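Local coordinates for 5'-Methylthioadenosine Nucleosidase (Arabidopsis thaliana, PDB 2H8G), which belongs to the phosphorylase superfamily, is named a plant nucleosidase, and is modelled as a two-chain assembly with adenine bound in a pocket, at residues Trp62-Gly67 with Arg73-Cys78; Val93-Ile98 with Ala204-Val209; Pro162-Leu165 with Asn169-Ile172. One frame throughout, in Å; residues are numbered along the deposited sequence.

Interaction 1. Residues Trp62-Gly67 with Arg73-Cys78; sequences WVLYHG and RINVVC
A tight β-hairpin brings strand 63-69 and strand 72-78 side by side, and V63, Y65 and G67 form its hydrogen-bonded pairs with C78, V76 and I74. The axes run antiparallel 4.7 Å apart. At the middle pair Y65 N reaches V76 O at 2.8 Å, nearly straight with 173° at the hydrogen, and V76 N returns a bond to Y65 O. V63 and C78 exchange bonds likewise. At G67 the pair is uneven: the bond from G67 N to I74 O is weak, while I74 N still gives a good one to G67 O. L64 and V77 share one face and lie alongside each other, pointing the same way. L64 swings CG away from its own N (chi1 171°), and chi2 of 59° then lays CD1 3.3 Å from V77 CG1, tighter than usual carbon packing. On this same face H66 CB rests 3.6 Å from N75 ND2, while H66 ND1 bonds to S49 O. On the other face, Y65 presents the edge of its ring, with CE1 4.2 Å from C78 SG, and helix 36-45 covers this side through L40, V43 and A39. Strand 72-78 also runs parallel to strand 28-32: a hairpin on a mixed sheet, as in an α/β fold.

Interaction 2. Residues Val93-Ile98 with Ala204-Val209; sequences VPASLI and AAVAYV
A205, V206 and V209 are the residues through which helix 203-212 meets helix 92-106, in a buried helix-helix packing of the α/β fold. The two short segments run in nearly the same direction, crossing at -29° with their axes 8.2 Å apart, a spacing consistent with the small side chains of A95, S96 and A205. First along the second segment, A205 points its CB at the first helix and comes 4.3 Å from S96 CB. V206 follows at the flank: its CG2 lies 4.1 Å from A95 CB, and the same side chain goes on to T99 further along helix 92-106. One turn after A205, V209 points at the first helix and pushes CG2 over S96, 3.8 Å from S96 CB and 3.6 Å from S96 O. No hydrogen bond crosses; methyls meet one another, the S96 methylene and the S96 carbonyl oxygen. V93 and S96 pack on S96 of the second subunit, so the helix pair lies at the subunit interface. The S96 hydroxyl turns back into its own helix: with OG set between the backbone N and the carbonyl carbon (chi1 75°), it donates to V93 O at 2.8 Å, an oxygen that also accepts from L97 N.

Interaction 3. Residues Pro162-Leu165 with Asn169-Ile172; sequences PNLL and NLKI
L165 is the main bump here, and the backbone of L170 with the end of I172 makes the surface it fits against. Its CG stands anti to the backbone N (chi1 -167°), which carries the branch toward 169-172. One methyl, CD1, presses on the L170 peptide, 3.0 Å from L170 O, a tight approach for a methyl carbon, and 4.1 Å from L170 CB. The other methyl, CD2, reaches the tip of I172 more loosely, at 4.5 Å from I172 CD1. On the inner side a second bump, L164 CD2, meets L170 CD1 at 4.3 Å. This pair is closed in by helix 233-259, where V255 and F258 touch L164 and T251 touches L170, and L132 of strand 130-138 packs on both L164 and L165. The turn that brings these leucines together is the C-terminal end of helix 162-168: N169, the first residue to leave helical geometry, has a positive phi (48°), and the chain then runs out as strand 171-177, the parallel neighbour of strand 130-138. Across that end, N169 N gives L165 O a short but bent and therefore weak bond, 2.8 Å long with 128° at the hydrogen. N169 CA sits close to the same oxygen, and its CB points away, though CB still lies near that oxygen. A water also donates to L165 O at 3.0 Å and more weakly, at 3.5 Å, to N169 OD1, bridging helix end and asparagine on the outer side.

Interaction 2 is the core contact, with every touching residue buried; interaction 1 is partly buried, and interaction 3 lies at the surface. Their chemistry differs accordingly: a ladder of backbone hydrogen bonds holds the hairpin, van der Waals packing without a hydrogen bond across joins the two helices, and a helix end is closed by leucines, one weak bond and a water. Interactions 1 and 2 touch directly, since the W62 ring packs on L97 and I98 of helix 92-106, the helix that follows strand 72-78 in the chain; W62 and L97 both also meet F100 of the second subunit. Interaction 3 stands apart, with nearest atoms about 13 Å from interaction 1, yet both reach the same mixed sheet.

Interaction 1. Residues Trp62-Gly67 with Arg73-Cys78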
ATOM      1  N   TRP A  62       3.711   5.760 -13.900  1.00 28.57           N
ATOM      2  CA  TRP A  62       5.025   5.324 -13.447  1.00 27.80           C
ATOM      3  C   TRP A  62       6.117   5.643 -14.457  1.00 29.75           C
ATOM      4  O   TRP A  62       5.928   5.493 -15.667  1.00 30.99           O
ATOM      5  CB  TRP A  62       5.010   3.826 -13.141  1.00 25.29           C
ATOM      6  CG  TRP A  62       3.961   3.442 -12.141  1.00 23.96           C
ATOM      7  CD1 TRP A  62       3.305   4.275 -11.281  1.00 23.52           C
ATOM      8  CD2 TRP A  62       3.457   2.127 -11.889  1.00 24.09           C
ATOM      9  NE1 TRP A  62       2.419   3.559 -10.511  1.00 23.54           N
ATOM     10  CE2 TRP A  62       2.492   2.238 -10.864  1.00 24.44           C
ATOM     11  CE3 TRP A  62       3.726   0.862 -12.431  1.00 25.58           C
ATOM     12  CZ2 TRP A  62       1.793   1.132 -10.367  1.00 26.41           C
ATOM     13  CZ3 TRP A  62       3.029  -0.239 -11.937  1.00 26.56           C
ATOM     14  CH2 TRP A  62       2.073  -0.094 -10.916  1.00 27.31           C
ATOM     15  N   VAL A  63       7.260   6.085 -13.945  1.00 29.69           N
ATOM     16  CA  VAL A  63       8.396   6.443 -14.785  1.00 30.95           C
ATOM     17  C   VAL A  63       9.533   5.449 -14.596  1.00 31.11           C
ATOM     18  O   VAL A  63       9.936   5.154 -13.470  1.00 31.58           O
ATOM     19  CB  VAL A  63       8.915   7.853 -14.442  1.00 30.78           C
ATOM     20  CG1 VAL A  63       9.972   8.275 -15.450  1.00 29.79           C
ATOM     21  CG2 VAL A  63       7.764   8.843 -14.418  1.00 31.88           C
ATOM     22  N   LEU A  64      10.048   4.931 -15.706  1.00 31.70           N
ATOM     23  CA  LEU A  64      11.143   3.972 -15.665  1.00 32.01           C
ATOM     24  C   LEU A  64      12.344   4.480 -16.451  1.00 33.10           C
ATOM     25  O   LEU A  64      12.241   4.756 -17.646  1.00 32.48           O
ATOM     26  CB  LEU A  64      10.687   2.628 -16.241  1.00 33.23           C
ATOM     27  CG  LEU A  64      11.770   1.567 -16.465  1.00 35.14           C
ATOM     28  CD1 LEU A  64      12.467   1.240 -15.148  1.00 36.42           C
ATOM     29  CD2 LEU A  64      11.141   0.321 -17.063  1.00 36.44           C
ATOM     30  N   TYR A  65      13.479   4.617 -15.774  1.00 31.57           N
ATOM     31  CA  TYR A  65      14.700   5.068 -16.432  1.00 32.60           C
ATOM     32  C   TYR A  65      15.613   3.855 -16.523  1.00 33.63           C
ATOM     33  O   TYR A  65      15.795   3.137 -15.538  1.00 31.99           O
ATOM     34  CB  TYR A  65      15.408   6.163 -15.627  1.00 32.02           C
ATOM     35  CG  TYR A  65      14.570   7.380 -15.311  1.00 33.40           C
ATOM     36  CD1 TYR A  65      13.740   7.406 -14.194  1.00 32.88           C
ATOM     37  CD2 TYR A  65      14.626   8.517 -16.118  1.00 33.77           C
ATOM     38  CE1 TYR A  65      12.989   8.533 -13.881  1.00 34.73           C
ATOM     39  CE2 TYR A  65      13.875   9.652 -15.816  1.00 35.59           C
ATOM     40  CZ  TYR A  65      13.060   9.653 -14.694  1.00 36.15           C
ATOM     41  OH  TYR A  65      12.318  10.770 -14.383  1.00 39.16           O
ATOM     42  N   HIS A  66      16.177   3.616 -17.702  1.00 35.27           N
ATOM     43  CA  HIS A  66      17.065   2.476 -17.875  1.00 36.67           C
ATOM     44  C   HIS A  66      18.423   2.916 -18.404  1.00 37.55           C
ATOM     45  O   HIS A  66      18.552   3.970 -19.028  1.00 36.70           O
ATOM     46  CB  HIS A  66      16.440   1.446 -18.823  1.00 39.77           C
ATOM     47  CG  HIS A  66      16.389   1.886 -20.254  1.00 43.39           C
ATOM     48  ND1 HIS A  66      15.788   3.061 -20.654  1.00 45.39           N
ATOM     49  CD2 HIS A  66      16.855   1.300 -21.382  1.00 45.10           C
ATOM     50  CE1 HIS A  66      15.886   3.178 -21.966  1.00 45.37           C
ATOM     51  NE2 HIS A  66      16.529   2.123 -22.433  1.00 46.82           N
ATOM     52  N   GLY A  67      19.436   2.100 -18.137  1.00 37.95           N
ATOM     53  CA  GLY A  67      20.775   2.417 -18.586  1.00 38.65           C
ATOM     54  C   GLY A  67      21.739   1.313 -18.212  1.00 39.63           C
ATOM     55  O   GLY A  67      21.356   0.331 -17.574  1.00 38.61           O
ATOM     56  N   ARG A  73      23.071  -3.700 -15.177  1.00 32.63           N
ATOM     57  CA  ARG A  73      21.924  -3.086 -15.821  1.00 33.22           C
ATOM     58  C   ARG A  73      21.285  -2.290 -14.693  1.00 31.25           C
ATOM     59  O   ARG A  73      21.026  -2.837 -13.622  1.00 32.33           O
ATOM     60  CB  ARG A  73      20.944  -4.146 -16.325  1.00 36.53           C
ATOM     61  CG  ARG A  73      21.433  -4.933 -17.529  1.00 41.15           C
ATOM     62  CD  ARG A  73      20.416  -5.988 -17.941  1.00 45.43           C
ATOM     63  NE  ARG A  73      20.746  -6.599 -19.227  1.00 49.76           N
ATOM     64  CZ  ARG A  73      20.749  -5.945 -20.384  1.00 50.96           C
ATOM     65  NH1 ARG A  73      20.437  -4.656 -20.422  1.00 52.32           N
ATOM     66  NH2 ARG A  73      21.063  -6.577 -21.508  1.00 52.10           N
ATOM     67  N   ILE A  74      21.054  -1.005 -14.918  1.00 30.03           N
ATOM     68  CA  ILE A  74      20.459  -0.168 -13.888  1.00 29.63           C
ATOM     69  C   ILE A  74      19.077   0.322 -14.278  1.00 29.39           C
ATOM     70  O   ILE A  74      18.894   0.934 -15.328  1.00 29.80           O
ATOM     71  CB  ILE A  74      21.336   1.062 -13.584  1.00 30.37           C
ATOM     72  CG1 ILE A  74      22.743   0.612 -13.191  1.00 31.56           C
ATOM     73  CG2 ILE A  74      20.707   1.885 -12.463  1.00 31.27           C
ATOM     74  CD1 ILE A  74      23.695   1.755 -12.933  1.00 32.64           C
ATOM     75  N   ASN A  75      18.104   0.044 -13.419  1.00 28.61           N
ATOM     76  CA  ASN A  75      16.738   0.477 -13.648  1.00 28.71           C
ATOM     77  C   ASN A  75      16.336   1.352 -12.469  1.00 27.66           C
ATOM     78  O   ASN A  75      16.652   1.042 -11.323  1.00 29.75           O
ATOM     79  CB  ASN A  75      15.800  -0.732 -13.747  1.00 29.55           C
ATOM     80  CG  ASN A  75      16.036  -1.556 -15.000  1.00 31.75           C
ATOM     81  OD1 ASN A  75      16.246  -2.769 -14.932  1.00 35.06           O
ATOM     82  ND2 ASN A  75      15.997  -0.902 -16.153  1.00 33.36           N
ATOM     83  N   VAL A  76      15.677   2.466 -12.756  1.00 26.74           N
ATOM     84  CA  VAL A  76      15.211   3.366 -11.706  1.00 25.54           C
ATOM     85  C   VAL A  76      13.721   3.564 -11.944  1.00 25.62           C
ATOM     86  O   VAL A  76      13.315   3.990 -13.024  1.00 24.90           O
ATOM     87  CB  VAL A  76      15.917   4.738 -11.764  1.00 26.99           C
ATOM     88  CG1 VAL A  76      15.352   5.659 -10.688  1.00 27.18           C
ATOM     89  CG2 VAL A  76      17.412   4.559 -11.563  1.00 27.01           C
ATOM     90  N   VAL A  77      12.906   3.249 -10.944  1.00 22.36           N
ATOM     91  CA  VAL A  77      11.466   3.391 -11.090  1.00 22.67           C
ATOM     92  C   VAL A  77      10.880   4.355 -10.070  1.00 22.11           C
ATOM     93  O   VAL A  77      11.244   4.333  -8.892  1.00 20.89           O
ATOM     94  CB  VAL A  77      10.764   2.023 -10.973  1.00 22.51           C
ATOM     95  CG1 VAL A  77      11.301   1.087 -12.039  1.00 25.60           C
ATOM     96  CG2 VAL A  77      10.986   1.429  -9.590  1.00 24.54           C
ATOM     97  N   CYS A  78       9.978   5.210 -10.545  1.00 21.47           N
ATOM     98  CA  CYS A  78       9.320   6.209  -9.713  1.00 21.07           C
ATOM     99  C   CYS A  78       7.820   6.138  -9.952  1.00 22.08           C
ATOM    100  O   CYS A  78       7.382   5.892 -11.078  1.00 21.31           O
ATOM    101  CB  CYS A  78       9.806   7.611 -10.083  1.00 21.72           C
ATOM    102  SG  CYS A  78      11.588   7.835 -10.017  1.00 25.76           S
TER

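Interaction 2. Residues Val93-Ile98 with Ala204-Val209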
ATOM      1  N   VAL A  93       1.296   2.857  -0.536  1.00 15.11           N
ATOM      2  CA  VAL A  93       0.576   2.160  -1.592  1.00 15.36           C
ATOM      3  C   VAL A  93       1.267   2.246  -2.954  1.00 16.61           C
ATOM      4  O   VAL A  93       1.533   1.218  -3.573  1.00 17.10           O
ATOM      5  CB  VAL A  93      -0.894   2.629  -1.656  1.00 16.22           C
ATOM      6  CG1 VAL A  93      -1.545   2.179  -2.951  1.00 16.68           C
ATOM      7  CG2 VAL A  93      -1.653   2.028  -0.474  1.00 17.13           C
ATOM      8  N   PRO A  94       1.586   3.460  -3.440  1.00 15.93           N
ATOM      9  CA  PRO A  94       2.256   3.509  -4.749  1.00 17.45           C
ATOM     10  C   PRO A  94       3.630   2.831  -4.745  1.00 15.77           C
ATOM     11  O   PRO A  94       4.030   2.204  -5.733  1.00 16.91           O
ATOM     12  CB  PRO A  94       2.356   5.004  -5.029  1.00 17.08           C
ATOM     13  CG  PRO A  94       1.159   5.558  -4.337  1.00 18.10           C
ATOM     14  CD  PRO A  94       1.155   4.804  -3.020  1.00 17.97           C
ATOM     15  N   ALA A  95       4.355   2.959  -3.637  1.00 16.76           N
ATOM     16  CA  ALA A  95       5.673   2.340  -3.528  1.00 15.27           C
ATOM     17  C   ALA A  95       5.550   0.825  -3.616  1.00 16.77           C
ATOM     18  O   ALA A  95       6.354   0.171  -4.267  1.00 17.22           O
ATOM     19  CB  ALA A  95       6.329   2.731  -2.212  1.00 16.25           C
ATOM     20  N   SER A  96       4.537   0.270  -2.961  1.00 16.47           N
ATOM     21  CA  SER A  96       4.359  -1.173  -2.987  1.00 17.58           C
ATOM     22  C   SER A  96       4.007  -1.637  -4.393  1.00 17.23           C
ATOM     23  O   SER A  96       4.490  -2.674  -4.843  1.00 17.04           O
ATOM     24  CB  SER A  96       3.268  -1.604  -1.989  1.00 18.49           C
ATOM     25  OG  SER A  96       1.960  -1.313  -2.450  1.00 22.72           O
ATOM     26  N   LEU A  97       3.183  -0.858  -5.092  1.00 16.12           N
ATOM     27  CA  LEU A  97       2.771  -1.214  -6.449  1.00 17.51           C
ATOM     28  C   LEU A  97       3.924  -1.196  -7.446  1.00 17.49           C
ATOM     29  O   LEU A  97       4.091  -2.142  -8.219  1.00 17.66           O
ATOM     30  CB  LEU A  97       1.661  -0.281  -6.934  1.00 17.44           C
ATOM     31  CG  LEU A  97       0.332  -0.364  -6.184  1.00 18.84           C
ATOM     32  CD1 LEU A  97      -0.552   0.800  -6.584  1.00 19.95           C
ATOM     33  CD2 LEU A  97      -0.345  -1.690  -6.489  1.00 20.74           C
ATOM     34  N   ILE A  98       4.731  -0.138  -7.439  1.00 18.55           N
ATOM     35  CA  ILE A  98       5.840  -0.089  -8.387  1.00 19.34           C
ATOM     36  C   ILE A  98       6.921  -1.107  -8.046  1.00 19.56           C
ATOM     37  O   ILE A  98       7.614  -1.602  -8.931  1.00 18.88           O
ATOM     38  CB  ILE A  98       6.456   1.329  -8.498  1.00 21.23           C
ATOM     39  CG1 ILE A  98       7.130   1.742  -7.189  1.00 19.29           C
ATOM     40  CG2 ILE A  98       5.371   2.321  -8.878  1.00 23.59           C
ATOM     41  CD1 ILE A  98       7.810   3.098  -7.268  1.00 27.10           C
ATOM     42  N   ALA A 204       9.027   0.424   4.690  1.00 16.19           N
ATOM     43  CA  ALA A 204       8.458  -0.837   5.149  1.00 16.06           C
ATOM     44  C   ALA A 204       7.569  -1.526   4.120  1.00 16.79           C
ATOM     45  O   ALA A 204       7.434  -2.752   4.143  1.00 17.22           O
ATOM     46  CB  ALA A 204       7.690  -0.619   6.450  1.00 16.61           C
ATOM     47  N   ALA A 205       6.959  -0.745   3.229  1.00 15.78           N
ATOM     48  CA  ALA A 205       6.087  -1.299   2.201  1.00 14.88           C
ATOM     49  C   ALA A 205       6.943  -1.915   1.102  1.00 14.93           C
ATOM     50  O   ALA A 205       6.609  -2.968   0.557  1.00 15.69           O
ATOM     51  CB  ALA A 205       5.185  -0.210   1.627  1.00 16.68           C
ATOM     52  N   VAL A 206       8.048  -1.254   0.769  1.00 15.31           N
ATOM     53  CA  VAL A 206       8.944  -1.790  -0.248  1.00 15.48           C
ATOM     54  C   VAL A 206       9.504  -3.111   0.283  1.00 16.38           C
ATOM     55  O   VAL A 206       9.606  -4.093  -0.459  1.00 17.04           O
ATOM     56  CB  VAL A 206      10.111  -0.819  -0.548  1.00 15.51           C
ATOM     57  CG1 VAL A 206      11.071  -1.447  -1.563  1.00 17.39           C
ATOM     58  CG2 VAL A 206       9.561   0.497  -1.098  1.00 16.93           C
ATOM     59  N   ALA A 207       9.857  -3.139   1.568  1.00 16.98           N
ATOM     60  CA  ALA A 207      10.399  -4.356   2.178  1.00 15.46           C
ATOM     61  C   ALA A 207       9.350  -5.461   2.200  1.00 14.98           C
ATOM     62  O   ALA A 207       9.675  -6.634   2.001  1.00 17.91           O
ATOM     63  CB  ALA A 207      10.890  -4.064   3.596  1.00 16.34           C
ATOM     64  N   TYR A 208       8.092  -5.096   2.439  1.00 14.77           N
ATOM     65  CA  TYR A 208       7.014  -6.080   2.455  1.00 15.84           C
ATOM     66  C   TYR A 208       6.931  -6.800   1.106  1.00 17.03           C
ATOM     67  O   TYR A 208       6.902  -8.029   1.045  1.00 17.03           O
ATOM     68  CB  TYR A 208       5.676  -5.400   2.757  1.00 16.45           C
ATOM     69  CG  TYR A 208       4.510  -6.356   2.734  1.00 17.33           C
ATOM     70  CD1 TYR A 208       4.339  -7.296   3.749  1.00 19.23           C
ATOM     71  CD2 TYR A 208       3.608  -6.358   1.675  1.00 17.98           C
ATOM     72  CE1 TYR A 208       3.302  -8.214   3.708  1.00 20.83           C
ATOM     73  CE2 TYR A 208       2.561  -7.278   1.624  1.00 18.74           C
ATOM     74  CZ  TYR A 208       2.419  -8.201   2.646  1.00 19.50           C
ATOM     75  OH  TYR A 208       1.394  -9.115   2.615  1.00 21.29           O
ATOM     76  N   VAL A 209       6.905  -6.032   0.020  1.00 16.09           N
ATOM     77  CA  VAL A 209       6.813  -6.611  -1.315  1.00 17.25           C
ATOM     78  C   VAL A 209       8.061  -7.403  -1.682  1.00 17.59           C
ATOM     79  O   VAL A 209       7.964  -8.493  -2.253  1.00 17.53           O
ATOM     80  CB  VAL A 209       6.585  -5.512  -2.376  1.00 16.94           C
ATOM     81  CG1 VAL A 209       6.577  -6.124  -3.780  1.00 16.85           C
ATOM     82  CG2 VAL A 209       5.276  -4.804  -2.096  1.00 18.43           C
TER

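Interaction 3. Residues Pro162-Leu165 with Asn169-Ile172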
ATOM      1  N   PRO A 162      27.531  -6.415   4.848  1.00 26.39           N
ATOM      2  CA  PRO A 162      28.665  -6.107   5.722  1.00 27.16           C
ATOM      3  C   PRO A 162      29.870  -5.473   5.033  1.00 26.33           C
ATOM      4  O   PRO A 162      30.459  -4.527   5.558  1.00 26.83           O
ATOM      5  CB  PRO A 162      28.992  -7.462   6.345  1.00 26.63           C
ATOM      6  CG  PRO A 162      28.630  -8.421   5.252  1.00 27.34           C
ATOM      7  CD  PRO A 162      27.299  -7.870   4.788  1.00 26.06           C
ATOM      8  N   ASN A 163      30.239  -5.987   3.864  1.00 26.45           N
ATOM      9  CA  ASN A 163      31.387  -5.441   3.144  1.00 26.48           C
ATOM     10  C   ASN A 163      31.121  -4.036   2.621  1.00 26.49           C
ATOM     11  O   ASN A 163      32.014  -3.186   2.617  1.00 26.93           O
ATOM     12  CB  ASN A 163      31.788  -6.360   1.986  1.00 27.50           C
ATOM     13  CG  ASN A 163      32.312  -7.698   2.462  1.00 31.56           C
ATOM     14  OD1 ASN A 163      33.087  -7.766   3.415  1.00 33.63           O
ATOM     15  ND2 ASN A 163      31.904  -8.768   1.791  1.00 33.29           N
ATOM     16  N   LEU A 164      29.892  -3.789   2.179  1.00 24.40           N
ATOM     17  CA  LEU A 164      29.522  -2.474   1.672  1.00 25.03           C
ATOM     18  C   LEU A 164      29.665  -1.458   2.797  1.00 25.10           C
ATOM     19  O   LEU A 164      30.216  -0.378   2.609  1.00 25.85           O
ATOM     20  CB  LEU A 164      28.074  -2.490   1.165  1.00 23.05           C
ATOM     21  CG  LEU A 164      27.463  -1.198   0.609  1.00 25.17           C
ATOM     22  CD1 LEU A 164      26.192  -1.540  -0.157  1.00 24.42           C
ATOM     23  CD2 LEU A 164      27.147  -0.222   1.733  1.00 26.56           C
ATOM     24  N   LEU A 165      29.170  -1.825   3.973  1.00 26.23           N
ATOM     25  CA  LEU A 165      29.223  -0.949   5.134  1.00 28.91           C
ATOM     26  C   LEU A 165      30.662  -0.692   5.589  1.00 30.16           C
ATOM     27  O   LEU A 165      30.995   0.412   6.015  1.00 32.24           O
ATOM     28  CB  LEU A 165      28.410  -1.566   6.276  1.00 30.45           C
ATOM     29  CG  LEU A 165      28.078  -0.690   7.486  1.00 31.44           C
ATOM     30  CD1 LEU A 165      27.232   0.490   7.046  1.00 33.65           C
ATOM     31  CD2 LEU A 165      27.327  -1.517   8.519  1.00 33.42           C
ATOM     32  N   ASN A 169      31.383   2.971   5.008  1.00 25.66           N
ATOM     33  CA  ASN A 169      31.232   3.438   6.386  1.00 25.65           C
ATOM     34  C   ASN A 169      30.021   4.345   6.565  1.00 23.92           C
ATOM     35  O   ASN A 169      30.123   5.469   7.063  1.00 23.59           O
ATOM     36  CB  ASN A 169      32.501   4.159   6.844  1.00 27.13           C
ATOM     37  CG  ASN A 169      32.465   4.525   8.318  1.00 26.50           C
ATOM     38  OD1 ASN A 169      32.051   3.727   9.160  1.00 30.17           O
ATOM     39  ND2 ASN A 169      32.914   5.727   8.637  1.00 26.23           N
ATOM     40  N   LEU A 170      28.866   3.844   6.153  1.00 22.57           N
ATOM     41  CA  LEU A 170      27.637   4.599   6.294  1.00 22.04           C
ATOM     42  C   LEU A 170      27.082   4.310   7.677  1.00 21.94           C
ATOM     43  O   LEU A 170      27.324   3.238   8.235  1.00 22.80           O
ATOM     44  CB  LEU A 170      26.623   4.161   5.231  1.00 24.06           C
ATOM     45  CG  LEU A 170      27.049   4.340   3.772  1.00 23.96           C
ATOM     46  CD1 LEU A 170      25.985   3.766   2.845  1.00 27.55           C
ATOM     47  CD2 LEU A 170      27.266   5.817   3.485  1.00 25.38           C
ATOM     48  N   LYS A 171      26.368   5.273   8.247  1.00 20.29           N
ATOM     49  CA  LYS A 171      25.752   5.060   9.546  1.00 21.73           C
ATOM     50  C   LYS A 171      24.605   4.091   9.302  1.00 21.86           C
ATOM     51  O   LYS A 171      24.106   3.983   8.182  1.00 21.03           O
ATOM     52  CB  LYS A 171      25.215   6.372  10.107  1.00 23.09           C
ATOM     53  CG  LYS A 171      26.302   7.390  10.397  1.00 24.08           C
ATOM     54  CD  LYS A 171      25.709   8.735  10.760  1.00 29.94           C
ATOM     55  CE  LYS A 171      26.782   9.809  10.748  1.00 32.63           C
ATOM     56  NZ  LYS A 171      27.844   9.546  11.749  1.00 38.69           N
ATOM     57  N   ILE A 172      24.201   3.369  10.338  1.00 22.87           N
ATOM     58  CA  ILE A 172      23.111   2.418  10.200  1.00 22.14           C
ATOM     59  C   ILE A 172      22.081   2.642  11.300  1.00 22.20           C
ATOM     60  O   ILE A 172      22.381   3.221  12.343  1.00 24.02           O
ATOM     61  CB  ILE A 172      23.633   0.958  10.254  1.00 25.86           C
ATOM     62  CG1 ILE A 172      22.517  -0.012   9.856  1.00 28.23           C
ATOM     63  CG2 ILE A 172      24.153   0.646  11.642  1.00 27.19           C
ATOM     64  CD1 ILE A 172      22.985  -1.434   9.584  1.00 30.71           C
TER
HETATM   65  O   HOH W   1      32.429   0.293   8.661  1.00 47.83           O